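PDB 3FX3: cyclic nucleotide-binding protein from Ruegeria pomeroyi, which is a putative cAMP-binding regulator of the Crp type, probably controlling transcription by binding DNA through a helix-turn-helix domain. Local coordinates for residues E49-V57 with H111-S119. Numbering follows the deposited sequence.
Sequences EEKAQAIHV and HIPSPVFVS
His-56 and His-111 meet at their ring edges, ND1 to ND1, in a 2.8 Å hydrogen bond. The two rings stand nearly perpendicular, at 88°, and neither lies over the other. Their far nitrogens are also satisfied: His-56 NE2 bonds to Tyr-97 OH and His-111 NE2 to Tyr-39 OH, which should hold both rings against rotation. Beside them, Ile-55 and Ile-112 form an antiparallel hydrogen-bonded pair. Ile-55 N reaches Ile-112 O at 2.9 Å, and Ile-112 N returns a bond to Ile-55 O. Strands 54-58 and 107-113 are neighbours in the beta roll of the cyclic nucleotide-binding domain, and 107-113 runs straight into helix 114-123. On the face opposite the histidines, Ile-55 CD1 packs at 3.6 Å on Phe-117 CD2. Phe-117 has CG anti to its backbone N (chi1 -174°), which swings the ring to the isoleucine; Leu-18 touches both. At the helix start, Ser-114 N gives Gln-53 O a straight bond of 2.9 Å, coming from above the carbonyl plane. Ser-114 OG donates a longer bond, 3.3 Å, to Ala-52 O. The solvent side is looser: Gln-53 and Pro-115 are exposed, and Pro-115 CD comes no closer than 4.1 Å to Gln-53 O.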
# COMPACT_ATOMS: atom_id res chain seq x y z
N GLU B 49 -19.69 10.11 -14.71
CA GLU B 49 -20.68 9.35 -15.46
C GLU B 49 -20.30 8.96 -16.89
O GLU B 49 -21.00 8.17 -17.49
CB GLU B 49 -22.08 10.01 -15.46
CG GLU B 49 -22.59 10.37 -14.08
CD GLU B 49 -22.57 9.20 -13.10
OE1 GLU B 49 -22.84 8.04 -13.52
OE2 GLU B 49 -22.28 9.46 -11.91
N GLU B 50 -19.22 9.48 -17.45
CA GLU B 50 -18.79 9.03 -18.77
C GLU B 50 -18.22 7.59 -18.69
O GLU B 50 -17.93 7.12 -17.60
CB GLU B 50 -17.77 10.01 -19.36
CG GLU B 50 -18.40 11.40 -19.68
CD GLU B 50 -17.39 12.43 -20.17
OE1 GLU B 50 -16.15 12.22 -20.07
OE2 GLU B 50 -17.82 13.47 -20.68
N LYS B 51 -18.08 6.92 -19.83
CA LYS B 51 -17.53 5.55 -19.88
C LYS B 51 -16.04 5.58 -19.69
O LYS B 51 -15.35 6.42 -20.26
CB LYS B 51 -17.78 4.87 -21.23
CG LYS B 51 -19.22 4.66 -21.57
CD LYS B 51 -19.37 3.93 -22.94
CE LYS B 51 -20.71 4.28 -23.63
NZ LYS B 51 -20.92 3.46 -24.90
N ALA B 52 -15.52 4.63 -18.92
CA ALA B 52 -14.09 4.59 -18.63
C ALA B 52 -13.38 3.84 -19.75
O ALA B 52 -13.18 2.63 -19.67
CB ALA B 52 -13.83 3.92 -17.28
N GLN B 53 -12.95 4.53 -20.79
CA GLN B 53 -12.48 3.85 -21.98
C GLN B 53 -10.96 3.74 -22.04
O GLN B 53 -10.44 3.17 -22.98
CB GLN B 53 -12.94 4.62 -23.21
CG GLN B 53 -14.43 4.67 -23.38
CD GLN B 53 -14.82 5.65 -24.48
OE1 GLN B 53 -14.52 6.87 -24.40
NE2 GLN B 53 -15.43 5.11 -25.52
N ALA B 54 -10.27 4.30 -21.06
CA ALA B 54 -8.82 4.26 -21.01
C ALA B 54 -8.37 4.35 -19.58
O ALA B 54 -9.13 4.79 -18.69
CB ALA B 54 -8.20 5.44 -21.83
N ILE B 55 -7.13 3.92 -19.37
CA ILE B 55 -6.44 4.11 -18.11
C ILE B 55 -5.42 5.22 -18.37
O ILE B 55 -4.83 5.28 -19.44
CB ILE B 55 -5.73 2.84 -17.66
CG1 ILE B 55 -6.75 1.69 -17.46
CG2 ILE B 55 -4.99 3.07 -16.37
CD1 ILE B 55 -6.08 0.32 -17.17
N HIS B 56 -5.20 6.05 -17.37
CA HIS B 56 -4.48 7.31 -17.55
C HIS B 56 -3.18 7.36 -16.79
O HIS B 56 -3.12 6.98 -15.64
CB HIS B 56 -5.38 8.48 -17.15
CG HIS B 56 -6.78 8.33 -17.62
ND1 HIS B 56 -7.15 8.56 -18.93
CD2 HIS B 56 -7.90 7.91 -16.98
CE1 HIS B 56 -8.44 8.32 -19.07
NE2 HIS B 56 -8.92 7.92 -17.90
N VAL B 57 -2.16 7.88 -17.46
CA VAL B 57 -0.86 8.07 -16.88
C VAL B 57 -0.35 9.49 -17.17
O VAL B 57 -0.17 9.88 -18.35
CB VAL B 57 0.15 7.06 -17.47
CG1 VAL B 57 1.48 7.21 -16.75
CG2 VAL B 57 -0.37 5.60 -17.36
N HIS B 111 -2.73 7.85 -22.55
CA HIS B 111 -3.95 7.07 -22.31
C HIS B 111 -3.78 5.68 -22.93
O HIS B 111 -3.47 5.56 -24.11
CB HIS B 111 -5.16 7.76 -22.97
CG HIS B 111 -5.41 9.16 -22.51
ND1 HIS B 111 -6.12 9.46 -21.37
CD2 HIS B 111 -5.15 10.35 -23.11
CE1 HIS B 111 -6.20 10.77 -21.24
NE2 HIS B 111 -5.66 11.34 -22.30
N ILE B 112 -4.01 4.64 -22.16
CA ILE B 112 -4.01 3.27 -22.68
C ILE B 112 -5.46 2.83 -22.85
O ILE B 112 -6.19 2.75 -21.85
CB ILE B 112 -3.35 2.30 -21.72
CG1 ILE B 112 -1.91 2.71 -21.42
CG2 ILE B 112 -3.36 0.87 -22.34
CD1 ILE B 112 -1.03 2.78 -22.64
N PRO B 113 -5.89 2.56 -24.09
CA PRO B 113 -7.30 2.18 -24.23
C PRO B 113 -7.60 0.90 -23.45
O PRO B 113 -6.82 -0.03 -23.47
CB PRO B 113 -7.49 1.95 -25.73
CG PRO B 113 -6.35 2.62 -26.38
CD PRO B 113 -5.21 2.70 -25.38
N SER B 114 -8.72 0.89 -22.74
CA SER B 114 -9.08 -0.25 -21.92
C SER B 114 -9.10 -1.58 -22.67
O SER B 114 -8.54 -2.56 -22.18
CB SER B 114 -10.45 -0.03 -21.26
OG SER B 114 -10.38 1.13 -20.47
N PRO B 115 -9.72 -1.61 -23.87
CA PRO B 115 -9.75 -2.90 -24.57
C PRO B 115 -8.36 -3.42 -24.93
O PRO B 115 -8.20 -4.63 -24.99
CB PRO B 115 -10.62 -2.64 -25.83
CG PRO B 115 -11.41 -1.35 -25.50
CD PRO B 115 -10.41 -0.55 -24.64
N VAL B 116 -7.36 -2.56 -25.07
CA VAL B 116 -6.01 -3.05 -25.36
C VAL B 116 -5.47 -3.87 -24.18
O VAL B 116 -4.84 -4.93 -24.36
CB VAL B 116 -5.07 -1.87 -25.68
CG1 VAL B 116 -3.60 -2.27 -25.51
CG2 VAL B 116 -5.39 -1.29 -27.11
N PHE B 117 -5.72 -3.39 -22.98
CA PHE B 117 -5.24 -4.05 -21.78
C PHE B 117 -6.12 -5.28 -21.46
O PHE B 117 -5.61 -6.36 -21.16
CB PHE B 117 -5.25 -3.04 -20.64
CG PHE B 117 -4.64 -3.53 -19.37
CD1 PHE B 117 -3.61 -4.44 -19.36
CD2 PHE B 117 -5.07 -3.04 -18.17
CE1 PHE B 117 -3.05 -4.87 -18.14
CE2 PHE B 117 -4.52 -3.46 -16.97
CZ PHE B 117 -3.50 -4.37 -16.96
N VAL B 118 -7.43 -5.11 -21.51
CA VAL B 118 -8.33 -6.20 -21.21
C VAL B 118 -8.20 -7.38 -22.19
O VAL B 118 -8.16 -8.56 -21.77
CB VAL B 118 -9.80 -5.69 -21.11
CG1 VAL B 118 -10.77 -6.84 -21.12
CG2 VAL B 118 -9.97 -4.85 -19.81
N SER B 119 -8.07 -7.09 -23.47
CA SER B 119 -8.06 -8.15 -24.44
C SER B 119 -6.79 -9.02 -24.29
O SER B 119 -6.86 -10.25 -24.41
CB SER B 119 -8.22 -7.64 -25.87
OG SER B 119 -7.02 -7.04 -26.28